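PDB 1WC2: endoglucanase from Mytilus edulis, which hydrolyses internal beta-1,4-glucosidic linkages in cellulose and related beta-glucans, acting on soluble carboxymethylcellulose, and also shows expansin activity. Local coordinates for residues 55-60 and 97-102. Residues are numbered along the deposited sequence; the frame is centred on the assembly and turned at random. Where two conformers were deposited one is given.
Sequences MYFDSG and FMITNL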
loop_
_atom_site.group_PDB
_atom_site.type_symbol
_atom_site.label_atom_id
_atom_site.label_comp_id
_atom_site.label_asym_id
_atom_site.label_seq_id
_atom_site.Cartn_x
_atom_site.Cartn_y
_atom_site.Cartn_z
ATOM N N MET A 55 8.005 7.653 4.475
ATOM C CA MET A 55 7.528 8.950 4.967
ATOM C C MET A 55 6.000 9.015 5.092
ATOM O O MET A 55 5.480 9.764 5.928
ATOM C CB MET A 55 8.033 10.087 4.078
ATOM C CG MET A 55 9.442 10.523 4.390
ATOM S SD MET A 55 9.528 11.323 6.006
ATOM C CE MET A 55 8.620 12.560 5.903
ATOM N N TYR A 56 5.277 8.215 4.305
ATOM C CA TYR A 56 3.834 8.067 4.512
ATOM C C TYR A 56 3.494 7.179 5.714
ATOM O O TYR A 56 2.586 7.491 6.502
ATOM C CB TYR A 56 3.102 7.562 3.246
ATOM C CG TYR A 56 1.604 7.797 3.393
ATOM C CD1 TYR A 56 1.059 9.062 3.160
ATOM C CD2 TYR A 56 0.740 6.802 3.861
ATOM C CE1 TYR A 56 -0.285 9.329 3.367
ATOM C CE2 TYR A 56 -0.624 7.062 4.066
ATOM C CZ TYR A 56 -1.122 8.334 3.813
ATOM O OH TYR A 56 -2.458 8.638 4.025
ATOM N N PHE A 57 4.220 6.085 5.882
ATOM C CA PHE A 57 4.059 5.242 7.067
ATOM C C PHE A 57 4.150 6.083 8.351
ATOM O O PHE A 57 3.314 5.973 9.266
ATOM C CB PHE A 57 5.126 4.131 7.040
ATOM C CG PHE A 57 5.077 3.191 8.226
ATOM C CD1 PHE A 57 4.198 2.120 8.249
ATOM C CD2 PHE A 57 5.901 3.396 9.321
ATOM C CE1 PHE A 57 4.160 1.263 9.355
ATOM C CE2 PHE A 57 5.864 2.542 10.419
ATOM C CZ PHE A 57 4.998 1.486 10.442
ATOM N N ASP A 58 5.179 6.919 8.403
ATOM C CA ASP A 58 5.418 7.812 9.531
ATOM C C ASP A 58 6.397 8.918 9.129
ATOM O O ASP A 58 7.557 8.641 8.799
ATOM C CB ASP A 58 6.005 7.066 10.731
ATOM C CG ASP A 58 5.918 7.894 11.979
ATOM O OD1 ASP A 58 6.930 8.569 12.315
ATOM O OD2 ASP A 58 4.843 7.942 12.621
ATOM N N SER A 59 5.947 10.168 9.186
ATOM C CA SER A 59 6.764 11.302 8.748
ATOM C C SER A 59 7.947 11.568 9.683
ATOM O O SER A 59 8.920 12.208 9.273
ATOM C CB SER A 59 5.908 12.563 8.621
ATOM O OG SER A 59 5.499 12.994 9.889
ATOM N N GLY A 60 7.847 11.097 10.924
ATOM C CA GLY A 60 8.936 11.158 11.875
ATOM C C GLY A 60 9.927 10.003 11.758
ATOM O O GLY A 60 10.776 9.835 12.636
ATOM N N PHE A 97 -6.953 -1.164 0.476
ATOM C CA PHE A 97 -5.875 -1.855 1.171
ATOM C C PHE A 97 -5.647 -1.216 2.532
ATOM O O PHE A 97 -5.547 0.003 2.647
ATOM C CB PHE A 97 -4.583 -1.793 0.339
ATOM C CG PHE A 97 -4.705 -2.457 -1.007
ATOM C CD1 PHE A 97 -5.313 -1.795 -2.065
ATOM C CD2 PHE A 97 -4.234 -3.746 -1.215
ATOM C CE1 PHE A 97 -5.471 -2.409 -3.299
ATOM C CE2 PHE A 97 -4.382 -4.363 -2.460
ATOM C CZ PHE A 97 -5.003 -3.691 -3.498
ATOM N N MET A 98 -5.526 -2.031 3.574
ATOM C CA MET A 98 -5.119 -1.542 4.894
ATOM C C MET A 98 -3.593 -1.526 5.009
ATOM O O MET A 98 -2.942 -2.537 4.706
ATOM C CB MET A 98 -5.691 -2.422 6.005
ATOM C CG MET A 98 -5.282 -1.950 7.405
ATOM S SD MET A 98 -5.994 -2.944 8.746
ATOM C CE MET A 98 -7.707 -2.293 8.747
ATOM N N ILE A 99 -3.032 -0.409 5.480
ATOM C CA ILE A 99 -1.599 -0.340 5.762
ATOM C C ILE A 99 -1.311 -1.154 7.033
ATOM O O ILE A 99 -1.794 -0.819 8.119
ATOM C CB ILE A 99 -1.126 1.127 5.922
ATOM C CG1 ILE A 99 -1.273 1.881 4.590
ATOM C CG2 ILE A 99 0.310 1.179 6.434
ATOM C CD1 ILE A 99 -1.101 3.398 4.701
ATOM N N THR A 100 -0.539 -2.231 6.881
ATOM C CA THR A 100 -0.130 -3.063 8.010
ATOM C C THR A 100 1.383 -3.125 8.179
ATOM O O THR A 100 1.862 -3.762 9.116
ATOM C CB THR A 100 -0.662 -4.513 7.869
ATOM O OG1 THR A 100 -0.131 -5.085 6.659
ATOM C CG2 THR A 100 -2.195 -4.550 7.815
ATOM N N ASN A 101 2.149 -2.496 7.291
ATOM C CA ASN A 101 3.596 -2.642 7.327
ATOM C C ASN A 101 4.258 -1.418 6.694
ATOM O O ASN A 101 3.589 -0.539 6.130
ATOM C CB ASN A 101 3.978 -3.973 6.624
ATOM C CG ASN A 101 5.348 -4.544 7.042
ATOM O OD1 ASN A 101 6.058 -4.002 7.877
ATOM N ND2 ASN A 101 5.691 -5.687 6.471
ATOM N N LEU A 102 5.580 -1.378 6.835
ATOM C CA LEU A 102 6.454 -0.332 6.313
ATOM C C LEU A 102 7.233 -0.844 5.095
ATOM O O LEU A 102 7.746 -1.969 5.118
ATOM C CB LEU A 102 7.454 0.045 7.416
ATOM C CG LEU A 102 8.696 0.836 6.998
ATOM C CD1 LEU A 102 8.340 2.218 6.483
ATOM C CD2 LEU A 102 9.678 0.935 8.143
#
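Phe57 and Leu102 meet where the short helix 54-57 lies against the corner that follows strand 94-100 in the double-psi beta-barrel of this family 45 glucanase. Phe57 is the bump: with CG anti to the backbone N (chi1 179°), its ring is carried into the angle of the chain at Asn101, where Phe57 CD1 lies 3.5 Å from Asn101 O. Leu102 CB sits over one face of the ring, 3.8 Å from the centroid and 6° off its normal, a CH-pi contact. Of the leucine methyls, Leu102 CD1 reaches back to the root of the ring, 3.8 Å from Phe57 CB. A flat, wide phenylalanine suits this slot, with Ala29, Cys30 and Cys69 of nearby loops also against it; an alanine here would probably open a gap against Leu102. Further back along the strand, beta-branched Ile99 turns CG2 loosely to the Phe57 ring and CD1 toward Tyr56, whose phenol ring stacks on His68 and whose OH bonds to Gln71. The Asn101 side chain leaves away from Phe57, and its OD1 accepts from Leu102 N and Ala29 N, close to the presumed nucleophile Asp24. Ile99 CD1 meets the tyrosine ring at its edge, 3.7 Å from Tyr56 CE2.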